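Local coordinates for protein MIPZ (Caulobacter crescentus, PDB 2XJ9) that acts as a division-plane-positioning ATPase and cell division inhibitor, forming a gradient driven by localised dimerisation and nucleoid binding, at residues 118-123 against 160-165; 204-207 against 211-214; 53-58 against 234-239. The protein carries 1 engineered substitution. All coordinates share one frame; numbering follows the deposited sequence.

Interaction 1 (118-123 against 160-165); sequences ITRMAH and SLTVWE
T162 faces both R120 and H123, turning OG1 to the arginine and CG2 chiefly to the histidine. T162 CB lies 3.6 Å from R120 NH1. A chi1 of -73° sets T162 OG1 opposite the carbonyl carbon and CG2 opposite the backbone N. T162 OG1 meets the guanidinium obliquely, 2.8 Å from R120 NH1, with the arginine chain, bent at chi2, crossing the threonine at about a right angle. T162 CG2 instead stands over the imidazole of H123, a CH-pi contact 4.3 Å from the ring centroid and 9° off its normal. Helices 117-124 and 158-168 of this P-loop NTPase fold thus meet, their local axes 9.3 Å apart and inclined by 55°. V163 CG2 joins, 3.9 Å from H123 CD2. A nearly straight in-plane bond from H123 ND1 to T119 O (3.2 Å) within its own helix, and another between NE2 and Y159 OH on helix 158-168, are likely to hold the ring's rotation. R120 NH2 has its stronger partner in D115, a salt bridge, and the side chain packs on R44 of the second subunit. A leucine in place of R120 would probably leave the D115 carboxylate without this counter-charge and T162 OG1 without its polar neighbour.

Interaction 2 (204-207 against 211-214); sequences NALA and GFRI
A207 and the G211-F212 pair form a short-range contact in which the end of helix 194-210 packs on the turn that leads into strand 213-215. One backbone bond and one aromatic side chain carry it. G211 N donates to A207 O at 2.7 Å, a helical bond made by the first residue to leave the helical conformation. G211 itself has positive phi (81°), and a CB on this backbone would press against the carbonyl oxygen of the preceding residue, so glycine suits the exit of the chain from the helix.

The next residue turns inward. F212 has CG tucked between its backbone N and carbonyl carbon (chi1 57°), which swings the ring back beneath the helix. One face of the ring receives A207: CA stands 3.9 Å from the centroid, 16° off the normal and offset toward the rim, in a CH-pi contact. The methyl group of the alanine lies alongside, with A207 CB 3.7 Å from F212 CE2 and 3.4 Å from F212 O. L206 adds a second apolar neighbour, its CG lying 4.0 Å from F212 CE1 in an oblique approach. On the previous helical turn, the side chains of N204 and I214 cross at about a right angle, though the modelled closeness of the two is doubtful.

Elsewhere, W181 meets the F212 ring edge-to-face and V183 packs on it, so that the phenylalanine wedges between helix 194-210 and strand 180-186. The backbone of R213 bonds to W181 and V183, joining the new strand to that neighbour. Strand 180-186, helix 194-210 and strand 213-215 together make a beta-alpha-beta crossover, which brings in strand 213-215, one of the two outermost strands of the parallel sheet within the chain.

Interaction 3 (53-58 against 234-239); sequences ENRRAW and IADLSP
R55 and D236 form an end-on, two-pronged salt bridge: R55 NH1 donates to D236 OD1 at 2.9 Å, and R55 NH2 to D236 OD2 also at 2.9 Å. Both carboxylate oxygens are met on their syn side, but the guanidinium and carboxylate planes are turned 45° apart, and the NH2 bond is the more bent of the two (140°). The side chains approach from opposite directions. R55 has CG anti to the backbone N (chi1 -172°) and stays extended out to NE. Together the two side chains bridge the 10.9 Å between R55 CA and D236 CA.

Both residues are buried, and their polar atoms are shared with further partners. OD2 of D236 also bonds Y31 OH and OD1 takes T233 N, while R55 NH1 and NH2 also donate to the carbonyl oxygens of G231 and P67. This network probably keeps both charged groups fixed in orientation and favours the ionised pair.

Around the pair, T27 of helix 18-30 touches both residues, and L66 packs against D236. The bridge thereby ties helix 47-62 to the 3-10 segment 234-236, in the long connection between strand 213-215 and helix 249-263, with helix 18-30 alongside.

In the fold
Along the chain, interactions 1 and 2 follow one another, both enclosed in the long loop closed by interaction 3, whose segments lie 176 residues apart at their closest ends. The centres of interactions 1 and 2 are about 17 Å apart; interaction 3 sits on the other side of the chain's centre, about 32 Å from the centre of interaction 1 and 35 Å from that of interaction 2. Interaction 1 joins two helices, with H123 touching V8 of strand 5-9, and interaction 2 joins helix 194-210 to strand 213-215 beside strand 180-186. Residues of interactions 1 and 3 touch R44 and P148 of the second subunit, near the dimer interface, whereas no other chain touches interaction 2.

Interaction 1 (118-123 against 160-165)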
loop_
_atom_site.group_PDB
_atom_site.type_symbol
_atom_site.label_atom_id
_atom_site.label_comp_id
_atom_site.label_asym_id
_atom_site.label_seq_id
_atom_site.Cartn_x
_atom_site.Cartn_y
_atom_site.Cartn_z
ATOM N N ILE A 118 -13.617 -13.106 1.233
ATOM C CA ILE A 118 -14.463 -12.081 1.812
ATOM C C ILE A 118 -14.390 -10.799 0.990
ATOM O O ILE A 118 -15.386 -10.124 0.764
ATOM C CB ILE A 118 -14.127 -11.843 3.268
ATOM C CG1 ILE A 118 -12.675 -11.425 3.428
ATOM C CG2 ILE A 118 -14.379 -13.110 4.066
ATOM C CD1 ILE A 118 -12.295 -11.173 4.881
ATOM N N THR A 119 -13.206 -10.475 0.507
ATOM C CA THR A 119 -13.091 -9.356 -0.403
ATOM C C THR A 119 -14.004 -9.509 -1.620
ATOM O O THR A 119 -14.793 -8.621 -1.903
ATOM C CB THR A 119 -11.649 -9.138 -0.833
ATOM O OG1 THR A 119 -11.050 -8.218 0.082
ATOM C CG2 THR A 119 -11.591 -8.555 -2.242
ATOM N N ARG A 120 -13.905 -10.629 -2.330
ATOM C CA ARG A 120 -14.764 -10.857 -3.490
ATOM C C ARG A 120 -16.261 -10.839 -3.141
ATOM O O ARG A 120 -17.106 -10.442 -3.946
ATOM C CB ARG A 120 -14.432 -12.198 -4.119
ATOM C CG ARG A 120 -12.981 -12.404 -4.439
ATOM C CD ARG A 120 -12.921 -12.992 -5.825
ATOM N NE ARG A 120 -11.605 -12.948 -6.368
ATOM C CZ ARG A 120 -11.085 -12.258 -7.380
ATOM N NH1 ARG A 120 -11.747 -11.429 -8.186
ATOM N NH2 ARG A 120 -9.798 -12.464 -7.580
ATOM N N MET A 121 -16.585 -11.295 -1.939
ATOM C CA MET A 121 -17.964 -11.336 -1.478
ATOM C C MET A 121 -18.499 -9.938 -1.272
ATOM O O MET A 121 -19.688 -9.685 -1.449
ATOM C CB MET A 121 -18.061 -12.088 -0.151
ATOM C CG MET A 121 -17.991 -13.583 -0.264
ATOM S SD MET A 121 -19.472 -14.228 0.506
ATOM C CE MET A 121 -19.371 -13.480 2.126
ATOM N N ALA A 122 -17.622 -9.030 -0.868
ATOM C CA ALA A 122 -18.046 -7.682 -0.569
ATOM C C ALA A 122 -18.296 -6.926 -1.852
ATOM O O ALA A 122 -19.126 -6.051 -1.900
ATOM C CB ALA A 122 -17.001 -6.982 0.270
ATOM N N HIS A 123 -17.586 -7.270 -2.910
ATOM C CA HIS A 123 -17.721 -6.500 -4.137
ATOM C C HIS A 123 -19.061 -6.829 -4.788
ATOM O O HIS A 123 -19.664 -6.001 -5.469
ATOM C CB HIS A 123 -16.509 -6.692 -5.083
ATOM C CG HIS A 123 -15.340 -5.789 -4.761
ATOM N ND1 HIS A 123 -14.441 -6.058 -3.749
ATOM C CD2 HIS A 123 -14.936 -4.613 -5.306
ATOM C CE1 HIS A 123 -13.542 -5.092 -3.680
ATOM N NE2 HIS A 123 -13.817 -4.202 -4.616
ATOM N N SER A 160 -9.791 -4.554 -12.180
ATOM C CA SER A 160 -10.946 -4.228 -13.010
ATOM C C SER A 160 -11.840 -5.428 -13.048
ATOM O O SER A 160 -13.032 -5.312 -12.820
ATOM C CB SER A 160 -10.528 -3.886 -14.432
ATOM O OG SER A 160 -10.206 -2.518 -14.533
ATOM N N LEU A 161 -11.245 -6.590 -13.319
ATOM C CA LEU A 161 -12.006 -7.850 -13.378
ATOM C C LEU A 161 -12.688 -8.186 -12.050
ATOM O O LEU A 161 -13.825 -8.636 -12.031
ATOM C CB LEU A 161 -11.125 -9.022 -13.819
ATOM C CG LEU A 161 -10.331 -8.824 -15.112
ATOM C CD1 LEU A 161 -9.390 -9.999 -15.360
ATOM C CD2 LEU A 161 -11.289 -8.604 -16.278
ATOM N N THR A 162 -11.997 -7.962 -10.940
ATOM C CA THR A 162 -12.605 -8.204 -9.640
ATOM C C THR A 162 -13.942 -7.467 -9.466
ATOM O O THR A 162 -14.877 -7.998 -8.875
ATOM C CB THR A 162 -11.644 -7.851 -8.495
ATOM O OG1 THR A 162 -10.620 -8.853 -8.420
ATOM C CG2 THR A 162 -12.390 -7.748 -7.159
ATOM N N VAL A 163 -14.040 -6.248 -9.980
ATOM C CA VAL A 163 -15.273 -5.488 -9.832
ATOM C C VAL A 163 -16.286 -5.906 -10.898
ATOM O O VAL A 163 -17.496 -5.901 -10.664
ATOM C CB VAL A 163 -15.011 -3.992 -9.974
ATOM C CG1 VAL A 163 -16.298 -3.222 -9.797
ATOM C CG2 VAL A 163 -13.992 -3.554 -8.961
ATOM N N TRP A 164 -15.770 -6.254 -12.073
ATOM C CA TRP A 164 -16.579 -6.668 -13.197
ATOM C C TRP A 164 -17.306 -7.968 -12.863
ATOM O O TRP A 164 -18.385 -8.239 -13.394
ATOM C CB TRP A 164 -15.672 -6.864 -14.415
ATOM C CG TRP A 164 -16.274 -6.420 -15.709
ATOM C CD1 TRP A 164 -16.266 -5.154 -16.229
ATOM C CD2 TRP A 164 -16.973 -7.239 -16.656
ATOM N NE1 TRP A 164 -16.920 -5.135 -17.439
ATOM C CE2 TRP A 164 -17.364 -6.401 -17.725
ATOM C CE3 TRP A 164 -17.310 -8.598 -16.705
ATOM C CZ2 TRP A 164 -18.074 -6.882 -18.832
ATOM C CZ3 TRP A 164 -18.016 -9.073 -17.804
ATOM C CH2 TRP A 164 -18.390 -8.216 -18.852
ATOM N N GLU A 165 -16.714 -8.770 -11.981
ATOM C CA GLU A 165 -17.325 -10.035 -11.568
ATOM C C GLU A 165 -18.227 -9.814 -10.354
ATOM O O GLU A 165 -19.164 -10.561 -10.108
ATOM C CB GLU A 165 -16.251 -11.094 -11.266
ATOM C CG GLU A 165 -16.769 -12.531 -11.087
ATOM C CD GLU A 165 -16.908 -13.309 -12.405
ATOM O OE1 GLU A 165 -17.574 -14.378 -12.408
ATOM O OE2 GLU A 165 -16.348 -12.855 -13.431
#

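Interaction 2 (204-207 against 211-214)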
loop_
_atom_site.group_PDB
_atom_site.type_symbol
_atom_site.label_atom_id
_atom_site.label_comp_id
_atom_site.label_asym_id
_atom_site.label_seq_id
_atom_site.Cartn_x
_atom_site.Cartn_y
_atom_site.Cartn_z
ATOM N N ASN A 204 -9.126 7.997 -18.564
ATOM C CA ASN A 204 -10.396 8.195 -19.247
ATOM C C ASN A 204 -10.708 7.062 -20.210
ATOM O O ASN A 204 -11.830 6.558 -20.244
ATOM C CB ASN A 204 -10.423 9.542 -19.977
ATOM C CG ASN A 204 -10.374 10.718 -19.022
ATOM O OD1 ASN A 204 -10.968 10.676 -17.946
ATOM N ND2 ASN A 204 -9.657 11.771 -19.405
ATOM N N ALA A 205 -9.712 6.660 -20.992
ATOM C CA ALA A 205 -9.911 5.622 -21.997
ATOM C C ALA A 205 -10.440 4.386 -21.316
ATOM O O ALA A 205 -11.392 3.764 -21.790
ATOM C CB ALA A 205 -8.610 5.312 -22.708
ATOM N N LEU A 206 -9.814 4.055 -20.187
ATOM C CA LEU A 206 -10.169 2.887 -19.394
ATOM C C LEU A 206 -11.583 2.974 -18.850
ATOM O O LEU A 206 -12.292 1.978 -18.806
ATOM C CB LEU A 206 -9.188 2.725 -18.242
ATOM C CG LEU A 206 -9.320 1.428 -17.448
ATOM C CD1 LEU A 206 -9.242 0.269 -18.385
ATOM C CD2 LEU A 206 -8.205 1.339 -16.410
ATOM N N ALA A 207 -11.983 4.168 -18.426
ATOM C CA ALA A 207 -13.324 4.382 -17.902
ATOM C C ALA A 207 -14.365 3.915 -18.921
ATOM O O ALA A 207 -15.283 3.167 -18.590
ATOM C CB ALA A 207 -13.524 5.849 -17.537
ATOM N N GLY A 211 -16.271 0.961 -17.315
ATOM C CA GLY A 211 -17.466 1.458 -16.669
ATOM C C GLY A 211 -17.319 1.999 -15.252
ATOM O O GLY A 211 -18.106 1.674 -14.343
ATOM N N PHE A 212 -16.319 2.844 -15.049
ATOM C CA PHE A 212 -16.315 3.664 -13.855
ATOM C C PHE A 212 -16.297 5.134 -14.254
ATOM O O PHE A 212 -16.111 5.468 -15.431
ATOM C CB PHE A 212 -15.154 3.309 -12.923
ATOM C CG PHE A 212 -13.813 3.422 -13.552
ATOM C CD1 PHE A 212 -13.124 2.293 -13.942
ATOM C CD2 PHE A 212 -13.226 4.670 -13.738
ATOM C CE1 PHE A 212 -11.873 2.400 -14.525
ATOM C CE2 PHE A 212 -11.974 4.787 -14.317
ATOM C CZ PHE A 212 -11.295 3.650 -14.712
ATOM N N ARG A 213 -16.523 5.997 -13.276
ATOM C CA ARG A 213 -16.435 7.415 -13.487
ATOM C C ARG A 213 -15.447 8.020 -12.502
ATOM O O ARG A 213 -15.389 7.641 -11.339
ATOM C CB ARG A 213 -17.805 8.052 -13.333
ATOM C CG ARG A 213 -18.552 7.611 -12.110
ATOM C CD ARG A 213 -19.799 8.440 -11.888
ATOM N NE ARG A 213 -20.351 8.185 -10.565
ATOM C CZ ARG A 213 -20.279 9.042 -9.552
ATOM N NH1 ARG A 213 -19.701 10.217 -9.719
ATOM N NH2 ARG A 213 -20.800 8.734 -8.375
ATOM N N ILE A 214 -14.663 8.967 -12.981
ATOM C CA ILE A 214 -13.619 9.545 -12.168
ATOM C C ILE A 214 -14.167 10.573 -11.180
ATOM O O ILE A 214 -14.986 11.421 -11.527
ATOM C CB ILE A 214 -12.530 10.172 -13.045
ATOM C CG1 ILE A 214 -11.984 9.126 -14.009
ATOM C CG2 ILE A 214 -11.431 10.754 -12.187
ATOM C CD1 ILE A 214 -11.341 9.711 -15.219
#

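Interaction 3 (53-58 against 234-239)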
loop_
_atom_site.group_PDB
_atom_site.type_symbol
_atom_site.label_atom_id
_atom_site.label_comp_id
_atom_site.label_asym_id
_atom_site.label_seq_id
_atom_site.Cartn_x
_atom_site.Cartn_y
_atom_site.Cartn_z
ATOM N N GLU A 53 -10.892 1.831 17.514
ATOM C CA GLU A 53 -10.414 1.498 18.856
ATOM C C GLU A 53 -9.664 2.671 19.510
ATOM O O GLU A 53 -9.763 2.863 20.719
ATOM C CB GLU A 53 -9.531 0.260 18.844
ATOM C CG GLU A 53 -10.238 -0.966 18.351
ATOM C CD GLU A 53 -9.313 -2.150 18.199
ATOM O OE1 GLU A 53 -8.070 -1.958 18.361
ATOM O OE2 GLU A 53 -9.843 -3.261 17.914
ATOM N N ASN A 54 -8.926 3.448 18.715
ATOM C CA ASN A 54 -8.225 4.611 19.233
ATOM C C ASN A 54 -9.194 5.736 19.560
ATOM O O ASN A 54 -8.950 6.518 20.475
ATOM C CB ASN A 54 -7.163 5.112 18.239
ATOM C CG ASN A 54 -6.084 4.076 17.944
ATOM O OD1 ASN A 54 -5.730 3.266 18.798
ATOM N ND2 ASN A 54 -5.557 4.105 16.722
ATOM N N ARG A 55 -10.287 5.822 18.803
ATOM C CA ARG A 55 -11.286 6.864 19.018
ATOM C C ARG A 55 -11.988 6.592 20.323
ATOM O O ARG A 55 -12.088 7.459 21.197
ATOM C CB ARG A 55 -12.304 6.848 17.893
ATOM C CG ARG A 55 -13.293 8.010 17.886
ATOM C CD ARG A 55 -14.071 7.971 16.583
ATOM N NE ARG A 55 -15.007 9.067 16.420
ATOM C CZ ARG A 55 -14.774 10.157 15.700
ATOM N NH1 ARG A 55 -13.628 10.312 15.085
ATOM N NH2 ARG A 55 -15.690 11.105 15.600
ATOM N N ARG A 56 -12.490 5.369 20.423
ATOM C CA ARG A 56 -13.042 4.813 21.643
ATOM C C ARG A 56 -12.164 5.152 22.847
ATOM O O ARG A 56 -12.588 5.865 23.743
ATOM C CB ARG A 56 -13.168 3.290 21.462
ATOM C CG ARG A 56 -13.829 2.513 22.602
ATOM C CD ARG A 56 -15.240 3.012 22.934
ATOM N NE ARG A 56 -15.211 4.374 23.456
ATOM C CZ ARG A 56 -16.241 4.981 24.035
ATOM N NH1 ARG A 56 -16.128 6.236 24.472
ATOM N NH2 ARG A 56 -17.388 4.328 24.172
ATOM N N ALA A 57 -10.926 4.660 22.850
ATOM C CA ALA A 57 -10.005 4.878 23.966
ATOM C C ALA A 57 -9.713 6.340 24.248
ATOM O O ALA A 57 -9.507 6.708 25.399
ATOM C CB ALA A 57 -8.720 4.130 23.747
ATOM N N TRP A 58 -9.692 7.167 23.204
ATOM C CA TRP A 58 -9.387 8.589 23.355
ATOM C C TRP A 58 -10.563 9.419 23.910
ATOM O O TRP A 58 -10.428 10.089 24.941
ATOM C CB TRP A 58 -8.901 9.180 22.035
ATOM C CG TRP A 58 -8.437 10.601 22.172
ATOM C CD1 TRP A 58 -7.175 11.022 22.453
ATOM C CD2 TRP A 58 -9.234 11.784 22.045
ATOM N NE1 TRP A 58 -7.128 12.390 22.504
ATOM C CE2 TRP A 58 -8.379 12.885 22.262
ATOM C CE3 TRP A 58 -10.581 12.023 21.768
ATOM C CZ2 TRP A 58 -8.828 14.202 22.206
ATOM C CZ3 TRP A 58 -11.028 13.334 21.716
ATOM C CH2 TRP A 58 -10.150 14.408 21.929
ATOM N N ILE A 234 -10.492 15.546 10.431
ATOM C CA ILE A 234 -10.783 16.984 10.329
ATOM C C ILE A 234 -12.220 17.294 10.743
ATOM O O ILE A 234 -12.508 18.350 11.313
ATOM C CB ILE A 234 -10.600 17.562 8.897
ATOM C CG1 ILE A 234 -10.157 16.490 7.919
ATOM C CG2 ILE A 234 -9.654 18.729 8.901
ATOM C CD1 ILE A 234 -11.284 15.620 7.466
ATOM N N ALA A 235 -13.121 16.375 10.422
ATOM C CA ALA A 235 -14.525 16.559 10.708
ATOM C C ALA A 235 -14.787 16.674 12.212
ATOM O O ALA A 235 -15.885 17.023 12.621
ATOM C CB ALA A 235 -15.314 15.416 10.116
ATOM N N ASP A 236 -13.778 16.386 13.027
ATOM C CA ASP A 236 -13.909 16.455 14.478
ATOM C C ASP A 236 -13.357 17.743 15.067
ATOM O O ASP A 236 -13.534 18.015 16.249
ATOM C CB ASP A 236 -13.156 15.306 15.122
ATOM C CG ASP A 236 -13.818 13.994 14.905
ATOM O OD1 ASP A 236 -13.155 13.094 14.355
ATOM O OD2 ASP A 236 -14.993 13.861 15.296
ATOM N N LEU A 237 -12.670 18.531 14.254
ATOM C CA LEU A 237 -11.879 19.621 14.798
ATOM C C LEU A 237 -12.611 20.938 15.005
ATOM O O LEU A 237 -12.247 21.974 14.454
ATOM C CB LEU A 237 -10.587 19.810 14.012
ATOM C CG LEU A 237 -9.687 18.580 14.082
ATOM C CD1 LEU A 237 -8.394 18.866 13.361
ATOM C CD2 LEU A 237 -9.438 18.195 15.517
ATOM N N SER A 238 -13.569 20.888 15.926
ATOM C CA SER A 238 -14.145 22.080 16.535
ATOM C C SER A 238 -13.249 22.644 17.650
ATOM O O SER A 238 -12.310 21.985 18.097
ATOM C CB SER A 238 -15.504 21.742 17.134
ATOM O OG SER A 238 -15.331 20.973 18.313
ATOM N N PRO A 239 -13.562 23.866 18.109
ATOM C CA PRO A 239 -12.954 24.576 19.235
ATOM C C PRO A 239 -12.681 23.687 20.454
ATOM O O PRO A 239 -11.679 23.905 21.147
ATOM C CB PRO A 239 -14.028 25.601 19.600
ATOM C CG PRO A 239 -14.728 25.891 18.330
ATOM C CD PRO A 239 -14.651 24.648 17.494
#